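Local coordinates for protein 3-hydroxyacyl-CoA dehydrogenase (Archaeoglobus fulgidus, PDB 1ZEJ) that probably binds NAD and acts as a dehydrogenase of the 3-hydroxyacyl-CoA dehydrogenase family, possibly oxidising L-gulonate, and works as a homodimer, at residues A28-V42 with I54-L68. Residues are numbered along the deposited sequence; the frame is centred on the assembly and turned at random.
Sequences AIAIASKHEVVLQDV and IPEELLSKIEFTTTL
Val37, Leu39 and Asp41 pair through their backbones with Lys61, Glu63 and Thr65, from Val37 N on Lys61 O (2.8 Å) to Asp41 N on Thr65 O, making strands 36-40 and 62-65 parallel neighbours. The tightly packed side lies on the face bearing Val37, Leu39, Ile62 and Phe64. There Ile62 CG1 reaches Ala32 CB of helix 22-32 at 3.9 Å, Leu39 CD2 meets Phe64 CE2, and Ile62 CG2 sits over one face of the Phe64 ring, near its rim. Nearly one turn earlier in the helix, Ile29 and Ile54 run past one another head to tail, CG1 against CG1, and the Leu58 side chain stands roughly perpendicular to that of Ile29, CD1 touching CG2. On the other face Val38 CG1 presses on Thr65 CG2 at a tight 3.5 Å. Gln40, bent at chi2 (-92°), sends NE2 to Thr66 O (3.1 Å), above that carbonyl's plane, and lays CD against Leu68 CD2. A leucine here would probably leave Thr66 O without this amide donor and the turn after the strand less firmly held. The solvent side is looser: Lys61 folds its chain over Ala32 O and His35 O, and NZ makes a weak bond to Lys34 O (3.4 Å), whereas Glu63 OE1 forms a salt bridge with Lys70. A beta-alpha-beta crossover through helix 44-53 joins the strands; Asp41, predicted to bind NAD, lies just past strand 36-40, OD2 accepting from Ala20 N and OD1 from Ser43 N, and such an acid beside the glycine-rich loop fits an NAD-binding Rossmann fold.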
loop_
_atom_site.group_PDB
_atom_site.type_symbol
_atom_site.label_atom_id
_atom_site.label_comp_id
_atom_site.label_asym_id
_atom_site.label_seq_id
_atom_site.Cartn_x
_atom_site.Cartn_y
_atom_site.Cartn_z
ATOM N N ALA A 28 21.899 -3.583 -16.508
ATOM C CA ALA A 28 22.992 -4.416 -17.037
ATOM C C ALA A 28 23.310 -5.578 -16.073
ATOM O O ALA A 28 23.430 -6.717 -16.520
ATOM C CB ALA A 28 24.236 -3.569 -17.276
ATOM N N ILE A 29 23.306 -5.303 -14.764
ATOM C CA ILE A 29 23.515 -6.333 -13.745
ATOM C C ILE A 29 22.383 -7.341 -13.725
ATOM O O ILE A 29 22.632 -8.521 -13.696
ATOM C CB ILE A 29 23.721 -5.741 -12.340
ATOM C CG1 ILE A 29 25.004 -4.935 -12.286
ATOM C CG2 ILE A 29 23.679 -6.826 -11.266
ATOM C CD1 ILE A 29 25.115 -4.068 -11.040
ATOM N N ALA A 30 21.153 -6.877 -13.785
ATOM C CA ALA A 30 19.988 -7.771 -13.844
ATOM C C ALA A 30 20.030 -8.697 -15.062
ATOM O O ALA A 30 19.818 -9.903 -14.965
ATOM C CB ALA A 30 18.693 -6.940 -13.841
ATOM N N ILE A 31 20.359 -8.134 -16.214
ATOM C CA ILE A 31 20.348 -8.896 -17.443
ATOM C C ILE A 31 21.555 -9.881 -17.574
ATOM O O ILE A 31 21.423 -10.966 -18.153
ATOM C CB ILE A 31 20.270 -7.899 -18.626
ATOM C CG1 ILE A 31 18.891 -7.231 -18.599
ATOM C CG2 ILE A 31 20.511 -8.608 -19.972
ATOM C CD1 ILE A 31 18.669 -6.205 -19.621
ATOM N N ALA A 32 22.717 -9.480 -17.062
ATOM C CA ALA A 32 23.926 -10.228 -17.207
ATOM C C ALA A 32 23.888 -11.552 -16.458
ATOM O O ALA A 32 24.723 -12.406 -16.738
ATOM C CB ALA A 32 25.118 -9.416 -16.759
ATOM N N SER A 33 22.914 -11.707 -15.544
ATOM C CA SER A 33 22.647 -12.973 -14.882
ATOM C C SER A 33 22.381 -14.104 -15.878
ATOM O O SER A 33 22.821 -15.228 -15.631
ATOM C CB SER A 33 21.496 -12.853 -13.868
ATOM O OG SER A 33 20.289 -12.448 -14.468
ATOM N N LYS A 34 21.722 -13.779 -17.003
ATOM C CA LYS A 34 21.312 -14.748 -18.012
ATOM C C LYS A 34 21.827 -14.455 -19.432
ATOM O O LYS A 34 21.869 -15.357 -20.257
ATOM C CB LYS A 34 19.775 -14.849 -18.054
ATOM C CG LYS A 34 19.133 -15.700 -16.919
ATOM C CD LYS A 34 19.269 -14.997 -15.580
ATOM C CE LYS A 34 18.030 -15.092 -14.659
ATOM N NZ LYS A 34 17.935 -13.887 -13.729
ATOM N N HIS A 35 22.239 -13.223 -19.718
ATOM C CA HIS A 35 22.506 -12.810 -21.099
ATOM C C HIS A 35 23.796 -12.005 -21.217
ATOM O O HIS A 35 24.408 -11.596 -20.229
ATOM C CB HIS A 35 21.363 -11.941 -21.592
ATOM C CG HIS A 35 20.038 -12.624 -21.587
ATOM N ND1 HIS A 35 19.733 -13.661 -22.442
ATOM C CD2 HIS A 35 18.925 -12.401 -20.853
ATOM C CE1 HIS A 35 18.501 -14.072 -22.209
ATOM N NE2 HIS A 35 17.984 -13.320 -21.252
ATOM N N GLU A 36 24.241 -11.813 -22.438
ATOM C CA GLU A 36 25.350 -10.901 -22.655
ATOM C C GLU A 36 24.842 -9.485 -22.758
ATOM O O GLU A 36 23.762 -9.246 -23.298
ATOM C CB GLU A 36 26.085 -11.260 -23.923
ATOM C CG GLU A 36 26.788 -12.570 -23.784
ATOM C CD GLU A 36 27.429 -12.970 -25.064
ATOM O OE1 GLU A 36 26.712 -13.010 -26.093
ATOM O OE2 GLU A 36 28.648 -13.241 -25.022
ATOM N N VAL A 37 25.637 -8.546 -22.260
ATOM C CA VAL A 37 25.271 -7.158 -22.283
ATOM C C VAL A 37 26.370 -6.301 -22.897
ATOM O O VAL A 37 27.553 -6.487 -22.614
ATOM C CB VAL A 37 24.979 -6.667 -20.842
ATOM C CG1 VAL A 37 24.640 -5.182 -20.824
ATOM C CG2 VAL A 37 23.808 -7.492 -20.253
ATOM N N VAL A 38 25.946 -5.349 -23.710
ATOM C CA VAL A 38 26.796 -4.200 -24.073
ATOM C C VAL A 38 26.266 -2.932 -23.354
ATOM O O VAL A 38 25.115 -2.515 -23.544
ATOM C CB VAL A 38 26.841 -4.009 -25.588
ATOM C CG1 VAL A 38 27.787 -2.860 -25.912
ATOM C CG2 VAL A 38 27.327 -5.266 -26.273
ATOM N N LEU A 39 27.091 -2.346 -22.515
ATOM C CA LEU A 39 26.721 -1.158 -21.753
ATOM C C LEU A 39 27.449 0.021 -22.342
ATOM O O LEU A 39 28.700 0.062 -22.328
ATOM C CB LEU A 39 27.110 -1.335 -20.301
ATOM C CG LEU A 39 26.778 -0.155 -19.346
ATOM C CD1 LEU A 39 25.297 0.105 -19.309
ATOM C CD2 LEU A 39 27.292 -0.438 -17.945
ATOM N N GLN A 40 26.679 0.977 -22.850
ATOM C CA GLN A 40 27.223 2.128 -23.597
ATOM C C GLN A 40 26.983 3.454 -22.826
ATOM O O GLN A 40 25.971 3.641 -22.190
ATOM C CB GLN A 40 26.612 2.204 -24.987
ATOM C CG GLN A 40 27.190 3.299 -25.880
ATOM C CD GLN A 40 26.438 4.605 -25.810
ATOM O OE1 GLN A 40 25.254 4.619 -25.483
ATOM N NE2 GLN A 40 27.106 5.712 -26.165
ATOM N N ASP A 41 27.944 4.346 -22.892
ATOM C CA ASP A 41 27.771 5.686 -22.391
ATOM C C ASP A 41 28.802 6.535 -23.118
ATOM O O ASP A 41 29.891 6.066 -23.357
ATOM C CB ASP A 41 28.061 5.716 -20.873
ATOM C CG ASP A 41 27.467 6.978 -20.200
ATOM O OD1 ASP A 41 28.002 8.052 -20.483
ATOM O OD2 ASP A 41 26.452 6.892 -19.460
ATOM N N VAL A 42 28.460 7.781 -23.427
ATOM C CA VAL A 42 29.403 8.705 -24.042
ATOM C C VAL A 42 30.569 9.052 -23.099
ATOM O O VAL A 42 31.632 9.461 -23.562
ATOM C CB VAL A 42 28.727 10.004 -24.580
ATOM C CG1 VAL A 42 27.809 9.678 -25.743
ATOM C CG2 VAL A 42 28.005 10.758 -23.481
ATOM N N ILE A 54 29.953 -3.294 -10.561
ATOM C CA ILE A 54 29.339 -4.516 -11.071
ATOM C C ILE A 54 29.977 -5.777 -10.428
ATOM O O ILE A 54 31.220 -5.860 -10.282
ATOM C CB ILE A 54 29.415 -4.538 -12.612
ATOM C CG1 ILE A 54 28.372 -3.552 -13.188
ATOM C CG2 ILE A 54 29.164 -5.939 -13.132
ATOM C CD1 ILE A 54 28.697 -2.995 -14.514
ATOM N N PRO A 55 29.140 -6.748 -10.009
ATOM C CA PRO A 55 29.735 -7.936 -9.372
ATOM C C PRO A 55 30.747 -8.614 -10.280
ATOM O O PRO A 55 30.533 -8.754 -11.488
ATOM C CB PRO A 55 28.531 -8.848 -9.104
ATOM C CG PRO A 55 27.367 -7.944 -9.050
ATOM C CD PRO A 55 27.663 -6.830 -10.024
ATOM N N GLU A 56 31.864 -9.032 -9.693
ATOM C CA GLU A 56 33.009 -9.470 -10.489
ATOM C C GLU A 56 32.672 -10.647 -11.408
ATOM O O GLU A 56 33.111 -10.695 -12.538
ATOM C CB GLU A 56 34.196 -9.806 -9.556
ATOM C CG GLU A 56 35.521 -9.765 -10.264
ATOM C CD GLU A 56 36.720 -9.559 -9.338
ATOM O OE1 GLU A 56 36.565 -9.079 -8.189
ATOM O OE2 GLU A 56 37.847 -9.860 -9.794
ATOM N N GLU A 57 31.845 -11.569 -10.928
ATOM C CA GLU A 57 31.428 -12.738 -11.705
ATOM C C GLU A 57 30.653 -12.390 -12.963
ATOM O O GLU A 57 30.585 -13.227 -13.871
ATOM C CB GLU A 57 30.522 -13.677 -10.907
ATOM C CG GLU A 57 30.726 -13.702 -9.379
ATOM C CD GLU A 57 30.007 -12.554 -8.693
ATOM O OE1 GLU A 57 28.789 -12.372 -8.958
ATOM O OE2 GLU A 57 30.691 -11.844 -7.911
ATOM N N LEU A 58 30.037 -11.197 -13.002
ATOM C CA LEU A 58 29.263 -10.780 -14.167
ATOM C C LEU A 58 30.087 -10.041 -15.218
ATOM O O LEU A 58 29.588 -9.822 -16.310
ATOM C CB LEU A 58 28.077 -9.904 -13.761
ATOM C CG LEU A 58 27.113 -10.613 -12.816
ATOM C CD1 LEU A 58 26.052 -9.693 -12.337
ATOM C CD2 LEU A 58 26.523 -11.846 -13.475
ATOM N N LEU A 59 31.333 -9.684 -14.900
ATOM C CA LEU A 59 32.088 -8.791 -15.772
ATOM C C LEU A 59 32.442 -9.481 -17.070
ATOM O O LEU A 59 32.602 -8.814 -18.089
ATOM C CB LEU A 59 33.341 -8.223 -15.088
ATOM C CG LEU A 59 33.135 -7.058 -14.108
ATOM C CD1 LEU A 59 34.452 -6.787 -13.388
ATOM C CD2 LEU A 59 32.604 -5.792 -14.801
ATOM N N SER A 60 32.499 -10.814 -17.051
ATOM C CA SER A 60 32.763 -11.588 -18.270
ATOM C C SER A 60 31.584 -11.496 -19.277
ATOM O O SER A 60 31.766 -11.710 -20.464
ATOM C CB SER A 60 33.096 -13.056 -17.912
ATOM O OG SER A 60 31.933 -13.742 -17.465
ATOM N N LYS A 61 30.400 -11.118 -18.824
ATOM C CA LYS A 61 29.232 -11.025 -19.712
ATOM C C LYS A 61 28.923 -9.589 -20.209
ATOM O O LYS A 61 28.003 -9.401 -20.992
ATOM C CB LYS A 61 28.001 -11.583 -18.998
ATOM C CG LYS A 61 28.148 -13.056 -18.519
ATOM C CD LYS A 61 27.399 -14.005 -19.457
ATOM C CE LYS A 61 25.971 -14.338 -18.950
ATOM N NZ LYS A 61 25.215 -15.256 -19.898
ATOM N N ILE A 62 29.668 -8.583 -19.749
ATOM C CA ILE A 62 29.363 -7.165 -20.033
ATOM C C ILE A 62 30.517 -6.518 -20.804
ATOM O O ILE A 62 31.656 -6.592 -20.336
ATOM C CB ILE A 62 29.076 -6.370 -18.728
ATOM C CG1 ILE A 62 27.863 -6.941 -17.981
ATOM C CG2 ILE A 62 28.744 -4.896 -19.050
ATOM C CD1 ILE A 62 27.765 -6.529 -16.506
ATOM N N GLU A 63 30.225 -5.916 -21.969
ATOM C CA GLU A 63 31.196 -5.114 -22.723
ATOM C C GLU A 63 30.862 -3.670 -22.398
ATOM O O GLU A 63 29.689 -3.294 -22.395
ATOM C CB GLU A 63 31.118 -5.368 -24.226
ATOM C CG GLU A 63 31.921 -4.340 -25.077
ATOM C CD GLU A 63 31.896 -4.649 -26.578
ATOM O OE1 GLU A 63 31.411 -5.737 -26.953
ATOM O OE2 GLU A 63 32.383 -3.807 -27.364
ATOM N N PHE A 64 31.875 -2.882 -22.077
ATOM C CA PHE A 64 31.693 -1.457 -21.876
ATOM C C PHE A 64 32.174 -0.730 -23.135
ATOM O O PHE A 64 33.266 -1.020 -23.642
ATOM C CB PHE A 64 32.471 -0.999 -20.665
ATOM C CG PHE A 64 32.095 -1.730 -19.399
ATOM C CD1 PHE A 64 32.664 -2.964 -19.102
ATOM C CD2 PHE A 64 31.217 -1.169 -18.499
ATOM C CE1 PHE A 64 32.312 -3.654 -17.946
ATOM C CE2 PHE A 64 30.891 -1.848 -17.317
ATOM C CZ PHE A 64 31.442 -3.087 -17.074
ATOM N N THR A 65 31.400 0.231 -23.622
ATOM C CA THR A 65 31.786 0.948 -24.840
ATOM C C THR A 65 31.214 2.349 -24.888
ATOM O O THR A 65 30.209 2.642 -24.248
ATOM C CB THR A 65 31.263 0.162 -26.057
ATOM O OG1 THR A 65 31.644 0.802 -27.269
ATOM C CG2 THR A 65 29.764 0.021 -26.036
ATOM N N THR A 66 31.812 3.193 -25.724
ATOM C CA THR A 66 31.252 4.508 -25.961
ATOM C C THR A 66 30.534 4.626 -27.283
ATOM O O THR A 66 29.930 5.674 -27.536
ATOM C CB THR A 66 32.351 5.588 -25.948
ATOM O OG1 THR A 66 33.396 5.224 -26.873
ATOM C CG2 THR A 66 32.969 5.700 -24.559
ATOM N N THR A 67 30.557 3.570 -28.108
ATOM C CA THR A 67 29.976 3.624 -29.444
ATOM C C THR A 67 28.825 2.607 -29.660
ATOM O O THR A 67 28.525 1.768 -28.795
ATOM C CB THR A 67 31.112 3.459 -30.507
ATOM O OG1 THR A 67 31.883 2.299 -30.204
ATOM C CG2 THR A 67 32.015 4.677 -30.464
ATOM N N LEU A 68 28.214 2.670 -30.841
ATOM C CA LEU A 68 26.959 1.982 -31.120
ATOM C C LEU A 68 27.076 0.850 -32.115
ATOM O O LEU A 68 26.038 0.300 -32.550
ATOM C CB LEU A 68 25.962 2.993 -31.672
ATOM C CG LEU A 68 25.543 4.128 -30.710
ATOM C CD1 LEU A 68 24.498 4.977 -31.433
ATOM C CD2 LEU A 68 25.034 3.653 -29.354
#